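Local structure of 4-hydroxy-tetrahydrodipicolinate synthase (Thermotoga maritima, 1O5K) at residues A[65-70]-A[86-91]; A[124-129]-A[152-157]; A[272-277]-A[298-303]. The protein probably catalyses the condensation of pyruvate with aspartate semialdehyde to 4-hydroxy-tetrahydrodipicolinate, a step of lysine biosynthesis. All coordinates share one frame; numbering follows the deposited sequence.

Interaction 1 of 3, residues A[65-70]-A[86-91]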
loop_
_atom_site.group_PDB
_atom_site.type_symbol
_atom_site.label_atom_id
_atom_site.label_comp_id
_atom_site.label_asym_id
_atom_site.label_seq_id
_atom_site.Cartn_x
_atom_site.Cartn_y
_atom_site.Cartn_z
ATOM N N ASP A 65 15.133 28.870 -22.089
ATOM C CA ASP A 65 16.415 29.429 -22.484
ATOM C C ASP A 65 17.571 28.760 -21.718
ATOM O O ASP A 65 18.601 28.427 -22.278
ATOM C CB ASP A 65 16.405 30.942 -22.328
ATOM C CG ASP A 65 15.524 31.630 -23.406
ATOM O OD1 ASP A 65 15.671 31.258 -24.614
ATOM O OD2 ASP A 65 14.668 32.531 -23.146
ATOM N N GLU A 66 17.357 28.486 -20.443
ATOM C CA GLU A 66 18.328 27.739 -19.643
ATOM C C GLU A 66 18.596 26.310 -20.129
ATOM O O GLU A 66 19.738 25.835 -20.105
ATOM C CB GLU A 66 17.850 27.713 -18.173
ATOM C CG GLU A 66 18.036 29.047 -17.519
ATOM C CD GLU A 66 17.341 29.147 -16.180
ATOM O OE1 GLU A 66 16.363 28.400 -15.951
ATOM O OE2 GLU A 66 17.788 29.980 -15.360
ATOM N N ARG A 67 17.541 25.634 -20.562
ATOM C CA ARG A 67 17.653 24.287 -21.092
ATOM C C ARG A 67 18.562 24.332 -22.327
ATOM O O ARG A 67 19.452 23.484 -22.478
ATOM C CB ARG A 67 16.295 23.780 -21.542
ATOM C CG ARG A 67 15.324 23.540 -20.459
ATOM C CD ARG A 67 13.919 23.163 -20.998
ATOM N NE ARG A 67 13.940 21.981 -21.859
ATOM C CZ ARG A 67 13.788 20.719 -21.433
ATOM N NH1 ARG A 67 13.583 20.432 -20.152
ATOM N NH2 ARG A 67 13.845 19.732 -22.301
ATOM N N GLU A 68 18.332 25.311 -23.207
ATOM C CA GLU A 68 19.137 25.398 -24.424
ATOM C C GLU A 68 20.613 25.545 -24.057
ATOM O O GLU A 68 21.467 24.841 -24.591
ATOM C CB GLU A 68 18.677 26.553 -25.319
ATOM C CG GLU A 68 19.703 26.820 -26.400
ATOM C CD GLU A 68 19.216 27.731 -27.493
ATOM O OE1 GLU A 68 20.100 28.213 -28.234
ATOM O OE2 GLU A 68 17.979 27.938 -27.606
ATOM N N LYS A 69 20.907 26.419 -23.098
ATOM C CA LYS A 69 22.281 26.667 -22.700
ATOM C C LYS A 69 22.933 25.443 -22.078
ATOM O O LYS A 69 24.079 25.141 -22.369
ATOM C CB LYS A 69 22.344 27.806 -21.675
ATOM C CG LYS A 69 22.070 29.146 -22.260
ATOM C CD LYS A 69 22.055 30.195 -21.176
ATOM C CE LYS A 69 22.034 31.618 -21.778
ATOM N NZ LYS A 69 22.422 32.633 -20.741
ATOM N N LEU A 70 22.187 24.739 -21.238
ATOM C CA LEU A 70 22.697 23.590 -20.534
ATOM C C LEU A 70 22.912 22.454 -21.533
ATOM O O LEU A 70 23.934 21.783 -21.480
ATOM C CB LEU A 70 21.721 23.183 -19.430
ATOM C CG LEU A 70 22.157 22.067 -18.469
ATOM C CD1 LEU A 70 23.315 22.519 -17.602
ATOM C CD2 LEU A 70 21.025 21.661 -17.576
ATOM N N VAL A 86 18.510 14.018 -23.357
ATOM C CA VAL A 86 17.857 15.178 -22.765
ATOM C C VAL A 86 16.444 14.808 -22.314
ATOM O O VAL A 86 15.662 14.241 -23.093
ATOM C CB VAL A 86 17.783 16.301 -23.762
ATOM C CG1 VAL A 86 17.009 17.501 -23.195
ATOM C CG2 VAL A 86 19.199 16.679 -24.222
ATOM N N GLY A 87 16.147 15.062 -21.056
ATOM C CA GLY A 87 14.788 14.974 -20.566
ATOM C C GLY A 87 13.863 15.947 -21.302
ATOM O O GLY A 87 14.170 17.105 -21.408
ATOM N N ALA A 88 12.732 15.458 -21.796
ATOM C CA ALA A 88 11.865 16.255 -22.636
ATOM C C ALA A 88 10.379 15.888 -22.473
ATOM O O ALA A 88 9.562 16.247 -23.308
ATOM C CB ALA A 88 12.274 16.107 -24.077
ATOM N N GLY A 89 10.035 15.157 -21.430
ATOM C CA GLY A 89 8.656 14.684 -21.262
ATOM C C GLY A 89 7.848 15.653 -20.412
ATOM O O GLY A 89 8.343 16.168 -19.407
ATOM N N THR A 90 6.613 15.913 -20.809
ATOM C CA THR A 90 5.659 16.608 -19.941
ATOM C C THR A 90 4.337 15.837 -19.970
ATOM O O THR A 90 4.230 14.768 -20.546
ATOM C CB THR A 90 5.436 18.102 -20.329
ATOM O OG1 THR A 90 4.557 18.238 -21.492
ATOM C CG2 THR A 90 6.725 18.775 -20.746
ATOM N N ASN A 91 3.326 16.399 -19.357
ATOM C CA ASN A 91 2.015 15.707 -19.338
ATOM C C ASN A 91 1.066 16.147 -20.432
ATOM O O ASN A 91 -0.119 15.712 -20.447
ATOM C CB ASN A 91 1.426 15.765 -17.927
ATOM C CG ASN A 91 1.115 17.151 -17.460
ATOM O OD1 ASN A 91 1.461 18.152 -18.114
ATOM N ND2 ASN A 91 0.491 17.243 -16.248
#

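Interaction 2 of 3, residues A[124-129]-A[152-157]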
loop_
_atom_site.group_PDB
_atom_site.type_symbol
_atom_site.label_atom_id
_atom_site.label_comp_id
_atom_site.label_asym_id
_atom_site.label_seq_id
_atom_site.Cartn_x
_atom_site.Cartn_y
_atom_site.Cartn_z
ATOM N N GLU A 124 -3.634 2.805 -22.998
ATOM C CA GLU A 124 -3.783 3.217 -24.391
ATOM C C GLU A 124 -3.304 4.660 -24.651
ATOM O O GLU A 124 -2.695 4.929 -25.661
ATOM C CB GLU A 124 -5.229 3.028 -24.848
ATOM C CG GLU A 124 -5.523 3.410 -26.295
ATOM C CD GLU A 124 -4.785 2.570 -27.313
ATOM O OE1 GLU A 124 -4.294 1.466 -26.974
ATOM O OE2 GLU A 124 -4.717 3.006 -28.496
ATOM N N GLY A 125 -3.632 5.563 -23.728
ATOM C CA GLY A 125 -3.174 6.943 -23.771
ATOM C C GLY A 125 -1.670 7.020 -23.796
ATOM O O GLY A 125 -1.091 7.798 -24.559
ATOM N N LEU A 126 -1.017 6.227 -22.940
ATOM C CA LEU A 126 0.435 6.177 -22.969
ATOM C C LEU A 126 0.980 5.704 -24.312
ATOM O O LEU A 126 1.913 6.260 -24.846
ATOM C CB LEU A 126 0.960 5.250 -21.871
ATOM C CG LEU A 126 0.717 5.759 -20.478
ATOM C CD1 LEU A 126 1.057 4.675 -19.439
ATOM C CD2 LEU A 126 1.573 7.044 -20.203
ATOM N N TYR A 127 0.408 4.649 -24.848
ATOM C CA TYR A 127 0.797 4.193 -26.167
ATOM C C TYR A 127 0.640 5.306 -27.189
ATOM O O TYR A 127 1.581 5.564 -27.961
ATOM C CB TYR A 127 -0.040 2.989 -26.551
ATOM C CG TYR A 127 0.252 2.465 -27.914
ATOM C CD1 TYR A 127 1.387 1.709 -28.157
ATOM C CD2 TYR A 127 -0.606 2.697 -28.945
ATOM C CE1 TYR A 127 1.638 1.188 -29.451
ATOM C CE2 TYR A 127 -0.361 2.208 -30.247
ATOM C CZ TYR A 127 0.775 1.453 -30.486
ATOM O OH TYR A 127 0.986 0.927 -31.772
ATOM N N GLN A 128 -0.540 5.949 -27.217
ATOM C CA GLN A 128 -0.791 7.014 -28.187
ATOM C C GLN A 128 0.159 8.210 -28.045
ATOM O O GLN A 128 0.543 8.802 -29.058
ATOM C CB GLN A 128 -2.275 7.436 -28.182
ATOM C CG GLN A 128 -3.201 6.379 -28.730
ATOM C CD GLN A 128 -3.025 6.144 -30.209
ATOM O OE1 GLN A 128 -2.496 6.996 -30.916
ATOM N NE2 GLN A 128 -3.482 4.993 -30.688
ATOM N N HIS A 129 0.498 8.565 -26.793
ATOM C CA HIS A 129 1.451 9.632 -26.471
ATOM C C HIS A 129 2.814 9.357 -27.115
ATOM O O HIS A 129 3.311 10.178 -27.858
ATOM C CB HIS A 129 1.556 9.758 -24.945
ATOM C CG HIS A 129 2.565 10.737 -24.449
ATOM N ND1 HIS A 129 2.356 12.104 -24.433
ATOM C CD2 HIS A 129 3.753 10.526 -23.838
ATOM C CE1 HIS A 129 3.395 12.689 -23.847
ATOM N NE2 HIS A 129 4.260 11.753 -23.487
ATOM N N VAL A 152 1.218 7.079 -12.413
ATOM C CA VAL A 152 0.836 6.101 -13.435
ATOM C C VAL A 152 2.008 5.159 -13.619
ATOM O O VAL A 152 3.182 5.594 -13.563
ATOM C CB VAL A 152 0.474 6.778 -14.774
ATOM C CG1 VAL A 152 1.711 7.382 -15.458
ATOM C CG2 VAL A 152 -0.188 5.749 -15.670
ATOM N N ASN A 153 1.696 3.874 -13.731
ATOM C CA ASN A 153 2.675 2.831 -14.025
ATOM C C ASN A 153 2.467 2.297 -15.444
ATOM O O ASN A 153 1.334 1.900 -15.791
ATOM C CB ASN A 153 2.510 1.682 -13.051
ATOM C CG ASN A 153 3.526 0.605 -13.280
ATOM O OD1 ASN A 153 4.697 0.884 -13.340
ATOM N ND2 ASN A 153 3.063 -0.656 -13.433
ATOM N N VAL A 154 3.536 2.255 -16.231
ATOM C CA VAL A 154 3.512 1.583 -17.562
ATOM C C VAL A 154 3.550 0.101 -17.326
ATOM O O VAL A 154 4.544 -0.412 -16.793
ATOM C CB VAL A 154 4.742 1.896 -18.465
ATOM C CG1 VAL A 154 4.556 1.290 -19.850
ATOM C CG2 VAL A 154 4.986 3.383 -18.585
ATOM N N LEU A 155 2.505 -0.607 -17.730
ATOM C CA LEU A 155 2.502 -2.043 -17.535
ATOM C C LEU A 155 3.549 -2.632 -18.456
ATOM O O LEU A 155 3.770 -2.080 -19.537
ATOM C CB LEU A 155 1.146 -2.644 -17.885
ATOM C CG LEU A 155 -0.004 -2.275 -16.989
ATOM C CD1 LEU A 155 -1.260 -2.832 -17.567
ATOM C CD2 LEU A 155 0.192 -2.755 -15.524
ATOM N N PRO A 156 4.227 -3.701 -18.047
ATOM C CA PRO A 156 5.181 -4.392 -18.912
ATOM C C PRO A 156 4.611 -4.674 -20.311
ATOM O O PRO A 156 5.285 -4.446 -21.312
ATOM C CB PRO A 156 5.537 -5.659 -18.087
ATOM C CG PRO A 156 5.393 -5.131 -16.644
ATOM C CD PRO A 156 4.207 -4.266 -16.675
ATOM N N GLU A 157 3.360 -5.105 -20.388
ATOM C CA GLU A 157 2.766 -5.419 -21.687
ATOM C C GLU A 157 2.671 -4.184 -22.557
ATOM O O GLU A 157 2.718 -4.291 -23.797
ATOM C CB GLU A 157 1.392 -6.062 -21.523
ATOM C CG GLU A 157 1.405 -7.166 -20.463
ATOM C CD GLU A 157 0.972 -6.642 -19.076
ATOM O OE1 GLU A 157 -0.260 -6.518 -18.835
ATOM O OE2 GLU A 157 1.829 -6.333 -18.230
#

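Interaction 3 of 3, residues A[272-277]-A[298-303]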
loop_
_atom_site.group_PDB
_atom_site.type_symbol
_atom_site.label_atom_id
_atom_site.label_comp_id
_atom_site.label_asym_id
_atom_site.label_seq_id
_atom_site.Cartn_x
_atom_site.Cartn_y
_atom_site.Cartn_z
ATOM N N ASN A 272 27.965 19.386 -2.856
ATOM C CA ASN A 272 28.516 20.552 -2.158
ATOM C C ASN A 272 29.596 20.182 -1.112
ATOM O O ASN A 272 30.683 20.834 -1.010
ATOM C CB ASN A 272 27.382 21.338 -1.496
ATOM C CG ASN A 272 27.871 22.525 -0.700
ATOM O OD1 ASN A 272 27.708 22.560 0.509
ATOM N ND2 ASN A 272 28.447 23.523 -1.376
ATOM N N LEU A 273 29.317 19.158 -0.308
ATOM C CA LEU A 273 30.301 18.691 0.671
ATOM C C LEU A 273 31.607 18.346 -0.054
ATOM O O LEU A 273 32.688 18.626 0.431
ATOM C CB LEU A 273 29.782 17.467 1.420
ATOM C CG LEU A 273 28.715 17.709 2.476
ATOM C CD1 LEU A 273 28.104 16.391 2.936
ATOM C CD2 LEU A 273 29.250 18.449 3.676
ATOM N N MET A 274 31.478 17.777 -1.251
ATOM C CA MET A 274 32.626 17.362 -2.024
ATOM C C MET A 274 33.319 18.529 -2.742
ATOM O O MET A 274 34.364 18.333 -3.318
ATOM C CB MET A 274 32.235 16.262 -3.026
ATOM C CG MET A 274 31.934 14.963 -2.305
ATOM S SD MET A 274 31.109 13.754 -3.410
ATOM C CE MET A 274 32.523 13.110 -4.108
ATOM N N GLY A 275 32.706 19.709 -2.766
ATOM C CA GLY A 275 33.363 20.893 -3.348
ATOM C C GLY A 275 33.030 21.150 -4.804
ATOM O O GLY A 275 33.650 21.970 -5.430
ATOM N N PHE A 276 31.991 20.519 -5.331
ATOM C CA PHE A 276 31.676 20.629 -6.762
ATOM C C PHE A 276 30.690 21.750 -7.100
ATOM O O PHE A 276 30.831 22.382 -8.154
ATOM C CB PHE A 276 31.096 19.337 -7.301
ATOM C CG PHE A 276 32.095 18.299 -7.656
ATOM C CD1 PHE A 276 32.257 17.177 -6.859
ATOM C CD2 PHE A 276 32.829 18.393 -8.823
ATOM C CE1 PHE A 276 33.162 16.196 -7.199
ATOM C CE2 PHE A 276 33.747 17.405 -9.160
ATOM C CZ PHE A 276 33.903 16.311 -8.344
ATOM N N ILE A 277 29.686 21.961 -6.242
ATOM C CA ILE A 277 28.588 22.904 -6.520
ATOM C C ILE A 277 28.217 23.631 -5.230
ATOM O O ILE A 277 28.640 23.220 -4.132
ATOM C CB ILE A 277 27.364 22.173 -7.087
ATOM C CG1 ILE A 277 26.673 21.314 -6.013
ATOM C CG2 ILE A 277 27.724 21.339 -8.266
ATOM C CD1 ILE A 277 25.268 20.790 -6.481
ATOM N N ASN A 298 29.068 11.477 6.716
ATOM C CA ASN A 298 29.547 10.215 7.282
ATOM C C ASN A 298 29.672 9.114 6.251
ATOM O O ASN A 298 30.685 8.436 6.172
ATOM C CB ASN A 298 28.603 9.755 8.389
ATOM C CG ASN A 298 28.792 10.560 9.683
ATOM O OD1 ASN A 298 29.843 11.174 9.903
ATOM N ND2 ASN A 298 27.747 10.598 10.515
ATOM N N VAL A 299 28.620 8.946 5.476
ATOM C CA VAL A 299 28.570 7.947 4.427
ATOM C C VAL A 299 29.599 8.249 3.339
ATOM O O VAL A 299 30.257 7.324 2.830
ATOM C CB VAL A 299 27.140 7.864 3.823
ATOM C CG1 VAL A 299 27.143 7.140 2.520
ATOM C CG2 VAL A 299 26.178 7.144 4.792
ATOM N N LEU A 300 29.743 9.522 2.961
ATOM C CA LEU A 300 30.746 9.871 1.950
ATOM C C LEU A 300 32.158 9.514 2.436
ATOM O O LEU A 300 32.948 8.931 1.677
ATOM C CB LEU A 300 30.650 11.321 1.503
ATOM C CG LEU A 300 29.389 11.686 0.713
ATOM C CD1 LEU A 300 29.387 13.207 0.573
ATOM C CD2 LEU A 300 29.403 10.986 -0.655
ATOM N N LYS A 301 32.447 9.871 3.683
ATOM C CA LYS A 301 33.703 9.549 4.368
ATOM C C LYS A 301 33.946 8.040 4.398
ATOM O O LYS A 301 34.994 7.563 4.006
ATOM C CB LYS A 301 33.696 10.052 5.827
ATOM C CG LYS A 301 33.941 11.526 6.062
ATOM C CD LYS A 301 34.123 11.819 7.601
ATOM C CE LYS A 301 32.804 11.637 8.430
ATOM N NZ LYS A 301 32.821 12.125 9.869
ATOM N N GLU A 302 32.990 7.292 4.893
ATOM C CA GLU A 302 33.127 5.847 4.939
ATOM C C GLU A 302 33.401 5.260 3.553
ATOM O O GLU A 302 34.132 4.274 3.464
ATOM C CB GLU A 302 31.872 5.170 5.510
ATOM C CG GLU A 302 31.549 5.494 6.967
ATOM N N SER A 303 32.826 5.857 2.493
ATOM C CA SER A 303 32.950 5.350 1.116
ATOM C C SER A 303 34.228 5.786 0.398
ATOM O O SER A 303 34.426 5.418 -0.759
ATOM C CB SER A 303 31.745 5.813 0.264
ATOM O OG SER A 303 30.506 5.539 0.916
#

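Interaction 1 of 3, residues A[65-70]-A[86-91]
Arg67 reaches from helix 64-78 to the backbone of Gly87 at the end of strand 84-87. Both belong to one beta-alpha-beta unit of the TIM barrel, made of strand 49-52, helix 64-78 and strand 84-87. The contact thus ties the helix of the unit to the strand that follows it. The CB of Arg67 points toward the strand. From there CG runs anti to the carbonyl carbon (chi1 -68°), and a bend at chi3 (57°) swings the guanidinium onto Gly87. The group arrives with an edge. Arg67 NH2 donates to Gly87 O at 2.8 Å, and the bond is fairly straight, with an N-H...O angle of 160°. The donor lies in the carbonyl plane, and the oxygen lies close to the guanidinium plane. With a leucine in place of Arg67, Gly87 O would probably be left without this charged donor, and the helix would lose this polar tie to the strand end. Val86 and Ala88 approach the guanidinium obliquely. The side chain of Arg67 also touches Leu53, and Gly87 pairs through its backbone with Val52. Gly87 lies about 7 Å from the side chain of Tyr144, the predicted proton donor/acceptor. Carbon atoms lie beside the bond: Val86 CG1 and Ala88 CA are each 4.0 Å from Arg67 NH2, and Ala88 CB is 4.3 Å from it.

Interaction 2 of 3, residues A[124-129]-A[152-157]
Val152 meets Leu126 of helix 123-134 through one methyl group. Its CB points toward the helix, and Val152 CG2 comes to 4.1 Å from Leu126 CD1. CG2 is anti to the backbone N of Val152, while CG1 takes the place between N and the carbonyl carbon (chi1 70°). The two side chains run in opposite senses as they pass. Asn153 comes next, and its CB points away from the helix. Its amide is held from both ends, OD1 by Asn145 and ND2 by Gln181. Val154 brings the chain back to Leu126. Its CB points neither toward the helix nor away from it, but Val154 CG2 still lies 4.2 Å from Leu126 CD1. The same methyl of Leu126 therefore serves both valines. Leu126 has CG anti to its carbonyl carbon (chi1 -67°), which carries the CD1 branch across to them. The side chain of Val154 is about 8 Å from that of Tyr144, the predicted proton donor/acceptor. Leu155 takes the N-cap position of helix 156-165. Gln123, just before the first segment, bonds to the backbone of Asn153 and of Leu155, and so adds a polar link between the two parts. Pro156 opens the helix and packs on helix 179-192. The contact joins helix 123-134 of the TIM barrel to the loop that leads into helix 156-165. The three residues that touch are all buried and purely apolar in their side chains. Such a contact depends on the fit of methyl groups and on exclusion of water, and sets no bond direction; the polar bonds at Asn153 and Leu155 fix the course of the loop beside it.

Interaction 3 of 3, residues A[272-277]-A[298-303]
Val299 O is gripped by two groups of Ser303 at the end of helix 290-302. Ser303 OG donates to Val299 O at 2.6 Å, and Ser303 N donates to the same oxygen at 3.0 Å. They come from opposite faces of the carbonyl plane, with the hydroxyl tilted 31° out of it. The serine hydroxyl is thus folded back on the last helical turn. Next to it, Leu300 points its CB toward segment 272-277 and makes the contact. Leu300 CD1 lies 4.2 Å from Leu273 CD1, and the two leucines lie at a slant to each other. The same Leu300 CD1 also lies 4.2 Å from Met274 CG. The CB of Met274 does not aim at helix 290-302, but chi1 (-71°) brings its CG over to Leu300 CD1. Helix 265-273 leads into a turn with a Schellman motif, in which Gly275 has positive phi. A CB there would jam against the carbonyl O of Met274. Asn272 ND2 braces the turn by donating to Ile277 O at 2.8 Å, nearly straight at 174°. The donor lies in the carbonyl plane, on a lone pair. Both helices belong to the C-terminal helical region that follows the barrel. Leu300 also rests on Ala270 and on Leu254 of helix 241-257, and Met274 on Leu305. The contact is only partly buried and lies away from the annotated sites. Its chemistry is divided: the polar bonds secure each helix end within its own segment, while between segments 272-277 and 298-303 the contacts are all apolar.

Interactions 1 and 2 are buried and belong to the barrel, whereas interaction 3 is partly buried and joins C-terminal helices. Interaction 1 links a helix to the next strand by a charged donor and a backbone carbonyl. Interactions 2 and 3 both rely on one leucine methyl shared by two apolar partners, but in 2 the partners come from a loop and in 3 the partners are two consecutive residues, Leu273 and Met274. No helix or strand is common to two of them. Interactions 1 and 2 touch, with Thr90 O 4.0 Å from His129 CE1. Interactions 2 and 3 lie on opposite sides of the chain's centre, their own centres 39 Å apart.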